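Malonyl CoA-acyl carrier protein transacylase (Synechocystis sp. PCC 6803 substr. Kazusa, PDB 4RR5) catalyses the transfer of the malonyl group from malonyl-CoA to the holo acyl carrier protein, supplying malonyl-ACP for fatty acid biosynthesis. Local coordinates at residues 29-34 with 41-46; 17-22 with 45-50. All blocks are in the same frame, centred on the assembly; numbering follows the deposited sequence.

Contact 1 (29-34 with 41-46)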
loop_
_atom_site.group_PDB
_atom_site.type_symbol
_atom_site.label_atom_id
_atom_site.label_comp_id
_atom_site.label_asym_id
_atom_site.label_seq_id
_atom_site.Cartn_x
_atom_site.Cartn_y
_atom_site.Cartn_z
ATOM N N GLU A 29 -11.364 -11.544 17.029
ATOM C CA GLU A 29 -10.118 -11.645 17.766
ATOM C C GLU A 29 -9.109 -10.557 17.369
ATOM O O GLU A 29 -8.701 -9.745 18.200
ATOM C CB GLU A 29 -9.544 -13.051 17.554
ATOM C CG GLU A 29 -8.094 -13.254 17.952
ATOM C CD GLU A 29 -7.560 -14.625 17.532
ATOM O OE1 GLU A 29 -8.364 -15.515 17.167
ATOM O OE2 GLU A 29 -6.324 -14.817 17.563
ATOM N N LYS A 30 -8.730 -10.508 16.099
ATOM C CA LYS A 30 -7.737 -9.526 15.668
ATOM C C LYS A 30 -8.175 -8.073 15.879
ATOM O O LYS A 30 -7.345 -7.213 16.174
ATOM C CB LYS A 30 -7.376 -9.748 14.206
ATOM C CG LYS A 30 -6.579 -10.984 14.014
ATOM C CD LYS A 30 -5.613 -10.832 12.874
ATOM C CE LYS A 30 -4.545 -11.902 12.992
ATOM N NZ LYS A 30 -5.201 -13.230 13.205
ATOM N N TYR A 31 -9.465 -7.804 15.735
ATOM C CA TYR A 31 -9.985 -6.481 16.040
ATOM C C TYR A 31 -9.730 -6.128 17.489
ATOM O O TYR A 31 -9.415 -4.984 17.793
ATOM C CB TYR A 31 -11.491 -6.382 15.743
ATOM C CG TYR A 31 -11.821 -6.138 14.282
ATOM C CD1 TYR A 31 -11.000 -5.342 13.490
ATOM C CD2 TYR A 31 -12.946 -6.721 13.691
ATOM C CE1 TYR A 31 -11.294 -5.122 12.153
ATOM C CE2 TYR A 31 -13.249 -6.507 12.349
ATOM C CZ TYR A 31 -12.418 -5.706 11.580
ATOM O OH TYR A 31 -12.696 -5.491 10.237
ATOM N N GLN A 32 -9.876 -7.108 18.380
ATOM C CA GLN A 32 -9.682 -6.868 19.814
ATOM C C GLN A 32 -8.210 -6.656 20.114
ATOM O O GLN A 32 -7.861 -5.766 20.886
ATOM C CB GLN A 32 -10.241 -8.022 20.656
ATOM C CG GLN A 32 -11.756 -7.958 20.845
ATOM C CD GLN A 32 -12.368 -9.275 21.323
ATOM O OE1 GLN A 32 -11.659 -10.239 21.640
ATOM N NE2 GLN A 32 -13.694 -9.321 21.372
ATOM N N GLN A 33 -7.357 -7.470 19.493
ATOM C CA GLN A 33 -5.917 -7.243 19.519
ATOM C C GLN A 33 -5.552 -5.852 19.019
ATOM O O GLN A 33 -4.743 -5.164 19.640
ATOM C CB GLN A 33 -5.184 -8.266 18.668
ATOM C CG GLN A 33 -5.274 -9.676 19.151
ATOM C CD GLN A 33 -4.442 -10.597 18.286
ATOM O OE1 GLN A 33 -4.922 -11.635 17.818
ATOM N NE2 GLN A 33 -3.184 -10.213 18.057
ATOM N N ALA A 34 -6.119 -5.447 17.884
ATOM C CA ALA A 34 -5.829 -4.120 17.364
ATOM C C ALA A 34 -6.286 -3.054 18.349
ATOM O O ALA A 34 -5.624 -2.031 18.509
ATOM C CB ALA A 34 -6.479 -3.906 16.012
ATOM N N SER A 41 -10.864 1.442 18.631
ATOM C CA SER A 41 -11.433 0.360 17.844
ATOM C C SER A 41 -11.346 0.613 16.341
ATOM O O SER A 41 -11.799 1.654 15.846
ATOM C CB SER A 41 -12.886 0.145 18.244
ATOM O OG SER A 41 -13.526 -0.736 17.342
ATOM N N VAL A 42 -10.775 -0.344 15.613
ATOM C CA VAL A 42 -10.740 -0.240 14.154
ATOM C C VAL A 42 -12.158 -0.324 13.559
ATOM O O VAL A 42 -12.489 0.417 12.629
ATOM C CB VAL A 42 -9.822 -1.325 13.537
ATOM C CG1 VAL A 42 -9.998 -1.410 12.014
ATOM C CG2 VAL A 42 -8.370 -1.031 13.893
ATOM N N VAL A 43 -12.993 -1.199 14.108
ATOM C CA VAL A 43 -14.379 -1.322 13.659
ATOM C C VAL A 43 -15.114 -0.002 13.776
ATOM O O VAL A 43 -15.727 0.468 12.810
ATOM C CB VAL A 43 -15.157 -2.380 14.463
ATOM C CG1 VAL A 43 -16.540 -2.558 13.888
ATOM C CG2 VAL A 43 -14.433 -3.682 14.422
ATOM N N GLU A 44 -15.032 0.604 14.956
ATOM C CA GLU A 44 -15.711 1.871 15.202
ATOM C C GLU A 44 -15.238 2.934 14.232
ATOM O O GLU A 44 -16.042 3.638 13.642
ATOM C CB GLU A 44 -15.494 2.334 16.648
ATOM C CG GLU A 44 -16.193 1.468 17.732
ATOM C CD GLU A 44 -17.719 1.645 17.771
ATOM O OE1 GLU A 44 -18.198 2.792 17.650
ATOM O OE2 GLU A 44 -18.440 0.633 17.926
ATOM N N LYS A 45 -13.925 3.025 14.047
ATOM C CA LYS A 45 -13.333 4.061 13.205
ATOM C C LYS A 45 -13.689 3.891 11.722
ATOM O O LYS A 45 -13.815 4.867 10.996
ATOM C CB LYS A 45 -11.814 4.072 13.407
ATOM C CG LYS A 45 -11.056 5.199 12.693
ATOM C CD LYS A 45 -11.507 6.595 13.112
ATOM C CE LYS A 45 -11.433 6.789 14.628
ATOM N NZ LYS A 45 -10.050 6.626 15.185
ATOM N N CYS A 46 -13.865 2.654 11.274
ATOM C CA CYS A 46 -14.226 2.406 9.880
ATOM C C CYS A 46 -15.681 2.783 9.583
ATOM O O CYS A 46 -16.099 2.838 8.425
ATOM C CB CYS A 46 -13.994 0.935 9.520
ATOM S SG CYS A 46 -12.260 0.476 9.269
HETATM O O HOH W 1 -10.844 -2.670 16.758
#
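Val-43 lays its CG2 methyl over one face of the Tyr-31 ring in a CH-pi contact, 3.5 Å from the ring centroid and 15° off the ring normal. The methyl is shifted somewhat toward the rim on the CG/CD2 side; its closest ring atom is Tyr-31 CD2, at 3.5 Å. Val-43 CG1, anti to the backbone N (chi1 -175°), is turned from the ring, which leaves CG2 as the branch that meets it. The other apolar contacts belong to Val-42, whose two methyls divide the work: CG1 comes obliquely to Tyr-31 CE1 at 3.9 Å, while CG2 reaches Ala-34 CB at 4.0 Å.

These contacts join two successive helices of the acyltransferase domain, 25-38 and 42-46, linked by a short connection and set nearly at right angles: the axes of the segments 29-34 and 42-46 make 91° and approach to 10.3 Å. Helix 56-76 also packs on helix 25-38, with Ile-66 and Ile-69 against Tyr-31 and Val-65 against Ala-34. At the far end of the ring, the Tyr-31 hydroxyl is hydrogen-bonded to Gly-18 O, which is likely to limit the swing of the phenol.

The polar links lie at the start of the second helix. Ser-41 is its N-cap, and OG accepts from Glu-44 N at 3.1 Å in an almost straight bond. One water spans the gap between the backbones, donating to Tyr-31 O at 2.9 Å and accepting from Val-42 N at 2.6 Å, with a weak additional link to Ser-41 OG.

Contact 2 (17-22 with 45-50)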
loop_
_atom_site.group_PDB
_atom_site.type_symbol
_atom_site.label_atom_id
_atom_site.label_comp_id
_atom_site.label_asym_id
_atom_site.label_seq_id
_atom_site.Cartn_x
_atom_site.Cartn_y
_atom_site.Cartn_z
ATOM N N MET A 17 -15.850 -0.453 5.528
ATOM C CA MET A 17 -14.919 -1.528 5.188
ATOM C C MET A 17 -14.614 -2.371 6.423
ATOM O O MET A 17 -14.538 -1.854 7.543
ATOM C CB MET A 17 -13.626 -0.970 4.588
ATOM C CG MET A 17 -12.735 -0.235 5.575
ATOM S SD MET A 17 -11.321 0.530 4.769
ATOM C CE MET A 17 -10.264 0.835 6.190
ATOM N N GLY A 18 -14.492 -3.677 6.217
ATOM C CA GLY A 18 -14.123 -4.587 7.275
ATOM C C GLY A 18 -15.248 -4.933 8.223
ATOM O O GLY A 18 -15.142 -5.907 8.972
ATOM N N VAL A 19 -16.333 -4.162 8.200
ATOM C CA VAL A 19 -17.334 -4.298 9.253
ATOM C C VAL A 19 -18.107 -5.603 9.137
ATOM O O VAL A 19 -18.420 -6.225 10.150
ATOM C CB VAL A 19 -18.296 -3.139 9.268
ATOM C CG1 VAL A 19 -19.307 -3.341 10.353
ATOM C CG2 VAL A 19 -17.534 -1.862 9.517
ATOM N N ASP A 20 -18.357 -6.058 7.917
ATOM C CA ASP A 20 -19.042 -7.342 7.739
ATOM C C ASP A 20 -18.176 -8.528 8.145
ATOM O O ASP A 20 -18.684 -9.637 8.291
ATOM C CB ASP A 20 -19.477 -7.538 6.298
ATOM C CG ASP A 20 -18.308 -7.571 5.353
ATOM O OD1 ASP A 20 -17.391 -6.750 5.540
ATOM O OD2 ASP A 20 -18.284 -8.418 4.438
ATOM N N LEU A 21 -16.874 -8.304 8.319
ATOM C CA LEU A 21 -15.952 -9.394 8.651
ATOM C C LEU A 21 -16.130 -9.862 10.083
ATOM O O LEU A 21 -15.718 -10.964 10.442
ATOM C CB LEU A 21 -14.511 -8.955 8.442
ATOM C CG LEU A 21 -14.177 -8.488 7.028
ATOM C CD1 LEU A 21 -12.743 -8.006 6.990
ATOM C CD2 LEU A 21 -14.431 -9.616 6.008
ATOM N N LEU A 22 -16.778 -9.010 10.868
ATOM C CA LEU A 22 -16.895 -9.120 12.319
ATOM C C LEU A 22 -17.626 -10.379 12.833
ATOM O O LEU A 22 -17.504 -10.759 13.992
ATOM C CB LEU A 22 -17.597 -7.859 12.824
ATOM C CG LEU A 22 -17.628 -7.575 14.320
ATOM C CD1 LEU A 22 -16.270 -7.857 14.976
ATOM C CD2 LEU A 22 -18.052 -6.108 14.519
ATOM N N LYS A 45 -13.925 3.025 14.047
ATOM C CA LYS A 45 -13.333 4.061 13.205
ATOM C C LYS A 45 -13.689 3.891 11.722
ATOM O O LYS A 45 -13.815 4.867 10.996
ATOM C CB LYS A 45 -11.814 4.072 13.407
ATOM C CG LYS A 45 -11.056 5.199 12.693
ATOM C CD LYS A 45 -11.507 6.595 13.112
ATOM C CE LYS A 45 -11.433 6.789 14.628
ATOM N NZ LYS A 45 -10.050 6.626 15.185
ATOM N N CYS A 46 -13.865 2.654 11.274
ATOM C CA CYS A 46 -14.226 2.406 9.880
ATOM C C CYS A 46 -15.681 2.783 9.583
ATOM O O CYS A 46 -16.099 2.838 8.425
ATOM C CB CYS A 46 -13.994 0.935 9.520
ATOM S SG CYS A 46 -12.260 0.476 9.269
ATOM N N GLN A 47 -16.456 3.018 10.633
ATOM C CA GLN A 47 -17.856 3.346 10.461
ATOM C C GLN A 47 -18.104 4.811 10.737
ATOM O O GLN A 47 -19.251 5.247 10.860
ATOM C CB GLN A 47 -18.712 2.507 11.381
ATOM C CG GLN A 47 -18.770 1.072 10.994
ATOM C CD GLN A 47 -19.690 0.318 11.903
ATOM O OE1 GLN A 47 -19.306 -0.071 13.006
ATOM N NE2 GLN A 47 -20.926 0.144 11.473
ATOM N N GLY A 48 -17.016 5.560 10.846
ATOM C CA GLY A 48 -17.093 6.970 11.153
ATOM C C GLY A 48 -17.173 7.857 9.927
ATOM O O GLY A 48 -17.446 7.412 8.821
ATOM N N ASP A 49 -16.934 9.134 10.150
ATOM C CA ASP A 49 -16.909 10.108 9.092
ATOM C C ASP A 49 -15.888 9.754 8.018
ATOM O O ASP A 49 -14.789 9.280 8.316
ATOM C CB ASP A 49 -16.597 11.480 9.682
ATOM C CG ASP A 49 -16.935 12.587 8.740
ATOM O OD1 ASP A 49 -16.103 12.872 7.847
ATOM O OD2 ASP A 49 -18.039 13.162 8.889
ATOM N N GLU A 50 -16.258 9.998 6.768
ATOM C CA GLU A 50 -15.385 9.727 5.626
ATOM C C GLU A 50 -14.032 10.462 5.690
ATOM O O GLU A 50 -12.973 9.834 5.667
ATOM C CB GLU A 50 -16.129 10.096 4.351
ATOM C CG GLU A 50 -15.421 9.828 3.059
ATOM C CD GLU A 50 -16.415 9.720 1.910
ATOM O OE1 GLU A 50 -16.436 10.622 1.044
ATOM O OE2 GLU A 50 -17.184 8.732 1.882
#
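Cys-46 presses its CB against Met-17 O at 3.5 Å, and its SG meets the Met-17 side chain at two points, CE at 3.7 Å and CG at 3.8 Å. This is the tight, buried half of the contact. Met-17 CG sits between its own backbone N and carbonyl carbon (chi1 70°), and from there the chain runs extended, so that CG and the terminal CE both come within range of the one sulfur. Ile-66 of helix 56-76 touches both residues, and Cys-46 is also backbone hydrogen-bonded with Gly-16, the residue before Met-17.

The outer half is thinner. Val-19, where a 3-10 segment begins, brings both methyls against the side chain of Gln-47, which crosses it at about a right angle: CG2 meets Gln-47 CG at 3.5 Å, and CG1 lies 4.0 Å from Gln-47 NE2. Gln-47 is exposed, and its aliphatic stem makes the closest approach. With an alanine in place of Val-19, both methyls go, and the Gln-47 stem would probably lose its apolar neighbour and its amide be freer to swing.

The loop after strand 3-7 is thus laid against Cys-46 and the turn that follows, away from the probable catalytic residues. With sulfur, methyl and methylene groups doing most of the touching, the fit between these side chains depends on shape and burial rather than on charge.

Helix 42-46 takes part in both contacts: its first turn meets helix 25-38 in contact 1, while Cys-46 and the following Gln-47 meet the loop 17-22 in contact 2. Their centres are about 9 Å apart, and they touch. The bond between Tyr-31 and Gly-18 bridges the two contacts, and Leu-22 packs on both Tyr-31 and Val-43, so helix, helix and loop form one continuous patch. Contact 1 is the more buried, an aromatic and aliphatic cluster with a water joining backbone groups beside it. Contact 2 runs from buried methionine-cysteine packing to an exposed glutamine. Helix 56-76 backs the buried portion of each.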